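Long-range contacts in aminotransferase, class IV (Brucella abortus, PDB 4TVI), which probably transfers the amino group of leucine, isoleucine or valine to 2-oxoglutarate, with pyridoxal 5'-phosphate as cofactor: residues Met35-Lys40 against Ala146-Ala151; Phe229-Asn234 against Thr260-Glu265; Thr161-Ser166 against Lys198-Ala203. All blocks are in the same frame, centred on the assembly; numbering follows the deposited sequence.

Overall arrangement
Contact 1 and the other two lie on opposite sides of the chain's centre. It joins two neighbouring antiparallel strands in the five-stranded sheet and is the most buried of the three, with the second subunit packed on one face. Contacts 2 and 3 are partly buried, their centres about 18 Å apart, and both belong to the mixed sheet, where each brings together two parallel strands; they touch where I264 packs on T164. Their chemistry differs accordingly. Contact 1 rests on regular backbone bonds with apolar and sulfur packing, contact 2 on two backbone bonds beside a leucine, and contact 3 adds histidine, threonine and lysine bonds at its more exposed parts.

Contact 1: residues Met35-Lys40 against Ala146-Ala151; sequences MWTYYK and ALCLEA
The Y39 ring brings its CD1 to 4.1 Å from CB of A146, while CG of the next residue, K40, lies over the centre of one ring face. The E150 carboxylate is a second flat group on this face of the sheet: the methyl CE of M35 sits over it, 3.6 Å from CD of E150 and 3.9 Å from each of OE1 and OE2. M35 gets there because its chain runs out straight and then turns at the sulfur (chi3 -65°), which carries CE across to the glutamate and leaves SD 3.9 Å from SG of C148. T37 continues this face, its OG1 lying 3.5 Å from the same SG.

Strand 35-39 lies between strands 42-45 and 143-151 in the five-stranded antiparallel sheet of this class-IV aminotransferase, its axis at 173° to that of 146-151. W36 and L149 form one hydrogen-bonded pair, with N of W36 2.9 Å from O of L149 and a return bond from N of L149 to O of W36. Y38 and L147 form the next, N of Y38 to O of L147 at 2.8 Å; N of L147 returns a bond to O of Y38. Between them T37 faces C148 as a non-hydrogen-bonded pair.

On the other face L147 and L149 lie against helix 100-111. The W36 indole meets K113 in a cation-pi contact and F114 edge-to-face, and Y38 meets W43 edge-to-face. On the M35 face, A54 of the second subunit packs on M35, and A53 of that subunit on T37 and C148.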
loop_
_atom_site.group_PDB
_atom_site.type_symbol
_atom_site.label_atom_id
_atom_site.label_comp_id
_atom_site.label_asym_id
_atom_site.label_seq_id
_atom_site.Cartn_x
_atom_site.Cartn_y
_atom_site.Cartn_z
ATOM N N MET A 35 -0.253 -3.883 -25.940
ATOM C CA MET A 35 -0.547 -2.931 -24.882
ATOM C C MET A 35 -0.500 -1.491 -25.378
ATOM O O MET A 35 0.411 -1.106 -26.118
ATOM C CB MET A 35 0.447 -3.132 -23.732
ATOM C CG MET A 35 0.216 -2.268 -22.517
ATOM S SD MET A 35 1.313 -2.746 -21.158
ATOM C CE MET A 35 0.723 -4.404 -20.812
ATOM N N TRP A 36 -1.475 -0.700 -24.937
ATOM C CA TRP A 36 -1.523 0.730 -25.227
ATOM C C TRP A 36 -1.826 1.510 -23.959
ATOM O O TRP A 36 -2.795 1.210 -23.249
ATOM C CB TRP A 36 -2.583 1.048 -26.286
ATOM C CG TRP A 36 -2.186 0.741 -27.698
ATOM C CD1 TRP A 36 -2.550 -0.354 -28.432
ATOM C CD2 TRP A 36 -1.370 1.548 -28.562
ATOM N NE1 TRP A 36 -2.004 -0.281 -29.692
ATOM C CE2 TRP A 36 -1.276 0.875 -29.797
ATOM C CE3 TRP A 36 -0.705 2.770 -28.406
ATOM C CZ2 TRP A 36 -0.545 1.385 -30.874
ATOM C CZ3 TRP A 36 0.022 3.270 -29.471
ATOM C CH2 TRP A 36 0.097 2.580 -30.690
ATOM N N THR A 37 -0.999 2.509 -23.668
ATOM C CA THR A 37 -1.172 3.292 -22.453
ATOM C C THR A 37 -1.290 4.781 -22.760
ATOM O O THR A 37 -0.461 5.340 -23.477
ATOM C CB THR A 37 0.001 3.062 -21.475
ATOM O OG1 THR A 37 0.115 1.666 -21.181
ATOM C CG2 THR A 37 -0.206 3.839 -20.179
ATOM N N TYR A 38 -2.315 5.422 -22.206
ATOM C CA TYR A 38 -2.456 6.870 -22.322
ATOM C C TYR A 38 -1.766 7.530 -21.139
ATOM O O TYR A 38 -2.125 7.287 -19.988
ATOM C CB TYR A 38 -3.929 7.281 -22.375
ATOM C CG TYR A 38 -4.138 8.759 -22.615
ATOM C CD1 TYR A 38 -4.192 9.276 -23.904
ATOM C CD2 TYR A 38 -4.260 9.641 -21.551
ATOM C CE1 TYR A 38 -4.374 10.633 -24.124
ATOM C CE2 TYR A 38 -4.443 10.993 -21.758
ATOM C CZ TYR A 38 -4.500 11.486 -23.042
ATOM O OH TYR A 38 -4.680 12.837 -23.233
ATOM N N TYR A 39 -0.764 8.348 -21.427
ATOM C CA TYR A 39 0.025 8.995 -20.379
ATOM C C TYR A 39 0.616 10.287 -20.915
ATOM O O TYR A 39 1.155 10.311 -22.022
ATOM C CB TYR A 39 1.136 8.064 -19.881
ATOM C CG TYR A 39 2.081 8.683 -18.868
ATOM C CD1 TYR A 39 1.628 9.078 -17.611
ATOM C CD2 TYR A 39 3.426 8.868 -19.168
ATOM C CE1 TYR A 39 2.493 9.638 -16.680
ATOM C CE2 TYR A 39 4.301 9.432 -18.246
ATOM C CZ TYR A 39 3.829 9.815 -17.002
ATOM O OH TYR A 39 4.694 10.374 -16.083
ATOM N N LYS A 40 0.494 11.359 -20.138
ATOM C CA LYS A 40 0.942 12.681 -20.567
ATOM C C LYS A 40 0.432 13.038 -21.965
ATOM O O LYS A 40 1.208 13.412 -22.837
ATOM C CB LYS A 40 2.470 12.770 -20.526
ATOM C CG LYS A 40 3.062 12.674 -19.129
ATOM C CD LYS A 40 3.799 13.948 -18.746
ATOM C CE LYS A 40 4.217 13.924 -17.281
ATOM N NZ LYS A 40 3.060 14.236 -16.385
ATOM N N ALA A 146 -3.055 7.824 -15.746
ATOM C CA ALA A 146 -2.654 6.968 -16.854
ATOM C C ALA A 146 -3.719 5.905 -17.077
ATOM O O ALA A 146 -4.321 5.405 -16.125
ATOM C CB ALA A 146 -1.296 6.334 -16.601
ATOM N N LEU A 147 -3.965 5.582 -18.341
ATOM C CA LEU A 147 -4.949 4.570 -18.704
ATOM C C LEU A 147 -4.270 3.454 -19.488
ATOM O O LEU A 147 -3.856 3.649 -20.631
ATOM C CB LEU A 147 -6.079 5.191 -19.523
ATOM C CG LEU A 147 -7.202 4.260 -19.981
ATOM C CD1 LEU A 147 -7.869 3.586 -18.781
ATOM C CD2 LEU A 147 -8.213 5.041 -20.798
ATOM N N CYS A 148 -4.161 2.284 -18.874
ATOM C CA CYS A 148 -3.434 1.177 -19.485
ATOM C C CYS A 148 -4.381 0.122 -20.047
ATOM O O CYS A 148 -5.199 -0.452 -19.319
ATOM C CB CYS A 148 -2.485 0.546 -18.457
ATOM S SG CYS A 148 -1.427 -0.763 -19.119
ATOM N N LEU A 149 -4.262 -0.123 -21.348
ATOM C CA LEU A 149 -5.064 -1.132 -22.026
ATOM C C LEU A 149 -4.199 -2.307 -22.447
ATOM O O LEU A 149 -3.203 -2.133 -23.157
ATOM C CB LEU A 149 -5.766 -0.549 -23.256
ATOM C CG LEU A 149 -6.567 0.740 -23.073
ATOM C CD1 LEU A 149 -7.335 1.063 -24.344
ATOM C CD2 LEU A 149 -7.491 0.660 -21.875
ATOM N N GLU A 150 -4.573 -3.498 -21.994
ATOM C CA GLU A 150 -3.842 -4.712 -22.335
ATOM C C GLU A 150 -4.729 -5.722 -23.053
ATOM O O GLU A 150 -5.820 -6.050 -22.582
ATOM C CB GLU A 150 -3.242 -5.351 -21.082
ATOM C CG GLU A 150 -2.340 -6.543 -21.376
ATOM C CD GLU A 150 -1.632 -7.057 -20.133
ATOM O OE1 GLU A 150 -1.931 -6.553 -19.028
ATOM O OE2 GLU A 150 -0.780 -7.962 -20.260
ATOM N N ALA A 151 -4.252 -6.212 -24.193
ATOM C CA ALA A 151 -4.945 -7.259 -24.926
ATOM C C ALA A 151 -4.891 -8.577 -24.158
ATOM O O ALA A 151 -3.837 -9.201 -24.037
ATOM C CB ALA A 151 -4.341 -7.427 -26.309
#

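Contact 2: residues Phe229-Asn234 against Thr260-Glu265; sequences FTPVPN and TTLKIE
Chi1 of L262 (-61°) sets CG anti to its carbonyl carbon, and the nearly straight chi2 pushes CD1 on toward the strand; a similar chi1 in F229 (-62°) sets the phenyl ring beside CG2 of T260. The leucine methyl CD1 lies 4.0 Å from CB of F229 and 3.8 Å from CD of P231, and comes nearer still, 3.6 Å, to C of T230 and N of P231. The leucine crosses the proline at about a right angle. T260 lies alongside F229, its CG2 at the edge of the phenyl ring, near the ring plane.

The backbones form a short parallel bridge at the end of strand 227-231, which runs beside strand 257-260. N of T260 donates to O of T230 at 3.2 Å. N of V232 then donates to O of T260 at 2.9 Å, but from above that carbonyl plane, 52° out of it. CG1 of V232 covers the same peptide, 3.6 Å from C of T260.

T260 bonds to the residues on either side of P231, the normal parallel pattern, so the proline's missing N-H costs this bridge nothing. With both strands turning into loops here, the pairing is brief, and apolar contacts of L262 supplement just two backbone hydrogen bonds.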
loop_
_atom_site.group_PDB
_atom_site.type_symbol
_atom_site.label_atom_id
_atom_site.label_comp_id
_atom_site.label_asym_id
_atom_site.label_seq_id
_atom_site.Cartn_x
_atom_site.Cartn_y
_atom_site.Cartn_z
ATOM N N PHE A 229 -26.320 -16.835 -1.731
ATOM C CA PHE A 229 -25.870 -16.060 -0.577
ATOM C C PHE A 229 -24.520 -15.420 -0.881
ATOM O O PHE A 229 -23.658 -16.037 -1.505
ATOM C CB PHE A 229 -25.757 -16.934 0.682
ATOM C CG PHE A 229 -27.065 -17.539 1.134
ATOM C CD1 PHE A 229 -27.552 -18.701 0.547
ATOM C CD2 PHE A 229 -27.797 -16.955 2.159
ATOM C CE1 PHE A 229 -28.750 -19.263 0.970
ATOM C CE2 PHE A 229 -28.997 -17.515 2.586
ATOM C CZ PHE A 229 -29.471 -18.667 1.991
ATOM N N THR A 230 -24.346 -14.181 -0.437
ATOM C CA THR A 230 -23.098 -13.461 -0.618
ATOM C C THR A 230 -22.902 -12.523 0.571
ATOM O O THR A 230 -23.881 -11.998 1.110
ATOM C CB THR A 230 -23.089 -12.674 -1.949
ATOM O OG1 THR A 230 -21.780 -12.151 -2.207
ATOM C CG2 THR A 230 -24.087 -11.531 -1.915
ATOM N N PRO A 231 -21.643 -12.332 1.001
ATOM C CA PRO A 231 -21.357 -11.472 2.155
ATOM C C PRO A 231 -21.976 -10.087 2.032
ATOM O O PRO A 231 -21.848 -9.438 0.989
ATOM C CB PRO A 231 -19.831 -11.380 2.152
ATOM C CG PRO A 231 -19.394 -12.662 1.551
ATOM C CD PRO A 231 -20.431 -13.006 0.510
ATOM N N VAL A 232 -22.644 -9.641 3.091
ATOM C CA VAL A 232 -23.200 -8.298 3.106
ATOM C C VAL A 232 -22.033 -7.314 3.108
ATOM O O VAL A 232 -21.061 -7.500 3.849
ATOM C CB VAL A 232 -24.126 -8.062 4.331
ATOM C CG1 VAL A 232 -23.395 -8.340 5.639
ATOM C CG2 VAL A 232 -24.692 -6.650 4.323
ATOM N N PRO A 233 -22.095 -6.292 2.238
ATOM C CA PRO A 233 -21.041 -5.270 2.225
ATOM C C PRO A 233 -20.937 -4.595 3.577
ATOM O O PRO A 233 -21.955 -4.118 4.073
ATOM C CB PRO A 233 -21.515 -4.278 1.157
ATOM C CG PRO A 233 -22.431 -5.075 0.274
ATOM C CD PRO A 233 -23.112 -6.053 1.197
ATOM N N ASN A 234 -19.751 -4.573 4.178
ATOM C CA ASN A 234 -19.587 -3.897 5.460
ATOM C C ASN A 234 -18.372 -2.971 5.448
ATOM O O ASN A 234 -17.965 -2.455 6.483
ATOM C CB ASN A 234 -19.478 -4.911 6.607
ATOM C CG ASN A 234 -18.209 -5.760 6.542
ATOM O OD1 ASN A 234 -17.404 -5.649 5.611
ATOM N ND2 ASN A 234 -18.027 -6.613 7.545
ATOM N N THR A 260 -26.024 -11.171 3.352
ATOM C CA THR A 260 -26.088 -11.400 4.780
ATOM C C THR A 260 -24.708 -11.714 5.340
ATOM O O THR A 260 -23.739 -11.852 4.591
ATOM C CB THR A 260 -27.040 -12.558 5.107
ATOM O OG1 THR A 260 -27.226 -12.642 6.522
ATOM C CG2 THR A 260 -26.461 -13.866 4.593
ATOM N N THR A 261 -24.624 -11.825 6.661
ATOM C CA THR A 261 -23.364 -12.166 7.303
ATOM C C THR A 261 -23.120 -13.662 7.137
ATOM O O THR A 261 -23.954 -14.482 7.516
ATOM C CB THR A 261 -23.370 -11.786 8.792
ATOM O OG1 THR A 261 -23.517 -10.366 8.924
ATOM C CG2 THR A 261 -22.081 -12.239 9.477
ATOM N N LEU A 262 -21.987 -14.015 6.542
ATOM C CA LEU A 262 -21.658 -15.415 6.314
ATOM C C LEU A 262 -20.355 -15.813 7.001
ATOM O O LEU A 262 -19.400 -15.035 7.048
ATOM C CB LEU A 262 -21.565 -15.704 4.815
ATOM C CG LEU A 262 -22.823 -15.472 3.976
ATOM C CD1 LEU A 262 -22.476 -15.522 2.492
ATOM C CD2 LEU A 262 -23.913 -16.488 4.310
ATOM N N LYS A 263 -20.326 -17.025 7.539
ATOM C CA LYS A 263 -19.120 -17.563 8.145
ATOM C C LYS A 263 -18.507 -18.640 7.256
ATOM O O LYS A 263 -19.105 -19.041 6.258
ATOM C CB LYS A 263 -19.427 -18.125 9.540
ATOM C CG LYS A 263 -19.779 -17.049 10.562
ATOM C CD LYS A 263 -19.891 -17.611 11.974
ATOM C CE LYS A 263 -18.609 -18.316 12.387
ATOM N NZ LYS A 263 -17.409 -17.441 12.233
ATOM N N ILE A 264 -17.310 -19.093 7.619
ATOM C CA ILE A 264 -16.627 -20.151 6.884
ATOM C C ILE A 264 -17.521 -21.381 6.808
ATOM O O ILE A 264 -17.600 -22.045 5.771
ATOM C CB ILE A 264 -15.280 -20.532 7.538
ATOM C CG1 ILE A 264 -14.270 -19.383 7.417
ATOM C CG2 ILE A 264 -14.713 -21.792 6.897
ATOM C CD1 ILE A 264 -13.867 -19.072 5.988
ATOM N N GLU A 265 -18.206 -21.661 7.913
ATOM C CA GLU A 265 -19.139 -22.777 7.995
ATOM C C GLU A 265 -20.196 -22.747 6.894
ATOM O O GLU A 265 -20.549 -23.788 6.352
ATOM C CB GLU A 265 -19.819 -22.792 9.372
ATOM C CG GLU A 265 -18.914 -23.235 10.529
ATOM C CD GLU A 265 -17.899 -22.181 10.976
ATOM O OE1 GLU A 265 -17.789 -21.108 10.340
ATOM O OE2 GLU A 265 -17.196 -22.436 11.976
#

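Contact 3: residues Thr161-Ser166 against Lys198-Ala203; sequences TITTTS and KGFHNA
I162 pairs with N202 and T163 with A203 in parallel register, N of T163 bonding to O of N202 at 3.2 Å, whereas the bond from N of N202 to O of T161 is weak and bent. One residue earlier, T161 and H201 grip each other. N of T161 donates to ND1 of H201 at 3.0 Å, a nearly straight bond, arriving near the imidazole edge but tilted 17° from its plane. In return N of H201 donates to OG1 of T161 at 3.2 Å; chi1 of 63° tucks this hydroxyl between the threonine's own N and carbonyl carbon, facing the turn.

F200 lies across T163 at about a right angle. CB of T163 stands over one face of the phenyl ring, 3.9 Å from its centroid and displaced toward the rim, a CH-pi contact, while OG1 of T161 comes to the ring edge. K198 bends at chi3 (-73°) to bring NZ to OG1 of T163 at 3.1 Å and to O of T164 at 3.0 Å, the latter from above the carbonyl plane. D289 also bonds OG1 of T163, so that hydroxyl is shared between lysine and aspartate. Further on, CB of T165 packs on CB of A203, and E194 takes the T165 hydroxyl.

G199 ends helix 185-198 with a Schellman motif, and the chain then turns into strand 202-206. Strand 160-164, that helix and strand 202-206 make a beta-alpha-beta crossover, and the stretch leading into the helix carries K180, the lysine joined to the pyridoxal phosphate.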
loop_
_atom_site.group_PDB
_atom_site.type_symbol
_atom_site.label_atom_id
_atom_site.label_comp_id
_atom_site.label_asym_id
_atom_site.label_seq_id
_atom_site.Cartn_x
_atom_site.Cartn_y
_atom_site.Cartn_z
ATOM N N THR A 161 -9.713 -23.298 -6.961
ATOM C CA THR A 161 -9.929 -23.842 -5.629
ATOM C C THR A 161 -9.601 -22.821 -4.548
ATOM O O THR A 161 -8.830 -21.883 -4.774
ATOM C CB THR A 161 -9.075 -25.098 -5.393
ATOM O OG1 THR A 161 -7.685 -24.751 -5.455
ATOM C CG2 THR A 161 -9.388 -26.159 -6.442
ATOM N N ILE A 162 -10.188 -23.010 -3.370
ATOM C CA ILE A 162 -9.926 -22.119 -2.247
ATOM C C ILE A 162 -9.554 -22.872 -0.977
ATOM O O ILE A 162 -9.878 -24.048 -0.804
ATOM C CB ILE A 162 -11.138 -21.215 -1.927
ATOM C CG1 ILE A 162 -12.388 -22.060 -1.673
ATOM C CG2 ILE A 162 -11.396 -20.229 -3.060
ATOM C CD1 ILE A 162 -13.584 -21.245 -1.221
ATOM N N THR A 163 -8.868 -22.163 -0.091
ATOM C CA THR A 163 -8.580 -22.642 1.249
ATOM C C THR A 163 -8.709 -21.434 2.163
ATOM O O THR A 163 -9.014 -20.332 1.702
ATOM C CB THR A 163 -7.169 -23.266 1.363
ATOM O OG1 THR A 163 -6.944 -23.733 2.703
ATOM C CG2 THR A 163 -6.113 -22.241 1.005
ATOM N N THR A 164 -8.499 -21.636 3.454
ATOM C CA THR A 164 -8.523 -20.528 4.391
ATOM C C THR A 164 -7.160 -19.861 4.423
ATOM O O THR A 164 -6.179 -20.415 3.925
ATOM C CB THR A 164 -8.906 -20.986 5.802
ATOM O OG1 THR A 164 -8.049 -22.061 6.195
ATOM C CG2 THR A 164 -10.351 -21.463 5.825
ATOM N N THR A 165 -7.103 -18.672 5.012
ATOM C CA THR A 165 -5.842 -17.968 5.176
ATOM C C THR A 165 -5.701 -17.472 6.610
ATOM O O THR A 165 -6.694 -17.204 7.291
ATOM C CB THR A 165 -5.719 -16.783 4.200
ATOM O OG1 THR A 165 -4.520 -16.053 4.491
ATOM C CG2 THR A 165 -6.924 -15.853 4.326
ATOM N N SER A 166 -4.459 -17.373 7.068
ATOM C CA SER A 166 -4.175 -16.933 8.422
ATOM C C SER A 166 -4.345 -15.425 8.547
ATOM O O SER A 166 -4.380 -14.882 9.643
ATOM C CB SER A 166 -2.759 -17.342 8.819
ATOM O OG SER A 166 -1.812 -16.633 8.044
ATOM N N LYS A 198 -0.210 -24.038 0.103
ATOM C CA LYS A 198 -1.020 -25.132 0.631
ATOM C C LYS A 198 -1.635 -25.966 -0.481
ATOM O O LYS A 198 -2.297 -26.966 -0.217
ATOM C CB LYS A 198 -2.124 -24.602 1.549
ATOM C CG LYS A 198 -1.597 -23.880 2.779
ATOM C CD LYS A 198 -2.630 -23.842 3.887
ATOM C CE LYS A 198 -3.747 -22.876 3.606
ATOM N NZ LYS A 198 -4.756 -22.927 4.699
ATOM N N GLY A 199 -1.389 -25.562 -1.723
ATOM C CA GLY A 199 -1.838 -26.313 -2.879
ATOM C C GLY A 199 -3.185 -25.876 -3.422
ATOM O O GLY A 199 -3.900 -26.674 -4.028
ATOM N N PHE A 200 -3.527 -24.606 -3.215
ATOM C CA PHE A 200 -4.789 -24.051 -3.707
ATOM C C PHE A 200 -4.552 -22.751 -4.469
ATOM O O PHE A 200 -3.525 -22.103 -4.283
ATOM C CB PHE A 200 -5.753 -23.826 -2.545
ATOM C CG PHE A 200 -6.063 -25.079 -1.772
ATOM C CD1 PHE A 200 -5.260 -25.480 -0.719
ATOM C CD2 PHE A 200 -7.154 -25.865 -2.115
ATOM C CE1 PHE A 200 -5.538 -26.637 -0.018
ATOM C CE2 PHE A 200 -7.438 -27.021 -1.418
ATOM C CZ PHE A 200 -6.628 -27.408 -0.367
ATOM N N HIS A 201 -5.500 -22.369 -5.321
ATOM C CA HIS A 201 -5.336 -21.184 -6.162
ATOM C C HIS A 201 -5.540 -19.894 -5.390
ATOM O O HIS A 201 -4.903 -18.881 -5.669
ATOM C CB HIS A 201 -6.324 -21.194 -7.331
ATOM C CG HIS A 201 -6.172 -22.359 -8.250
ATOM N ND1 HIS A 201 -7.023 -23.443 -8.224
ATOM C CD2 HIS A 201 -5.280 -22.604 -9.240
ATOM C CE1 HIS A 201 -6.655 -24.311 -9.148
ATOM N NE2 HIS A 201 -5.601 -23.825 -9.781
ATOM N N ASN A 202 -6.459 -19.932 -4.437
ATOM C CA ASN A 202 -6.971 -18.710 -3.844
ATOM C C ASN A 202 -7.388 -18.952 -2.403
ATOM O O ASN A 202 -7.356 -20.089 -1.923
ATOM C CB ASN A 202 -8.148 -18.189 -4.684
ATOM C CG ASN A 202 -8.331 -16.684 -4.582
ATOM O OD1 ASN A 202 -8.165 -16.096 -3.517
ATOM N ND2 ASN A 202 -8.655 -16.052 -5.705
ATOM N N ALA A 203 -7.768 -17.884 -1.712
ATOM C CA ALA A 203 -8.145 -17.989 -0.310
ATOM C C ALA A 203 -9.532 -17.405 -0.068
ATOM O O ALA A 203 -9.921 -16.433 -0.711
ATOM C CB ALA A 203 -7.116 -17.295 0.569
#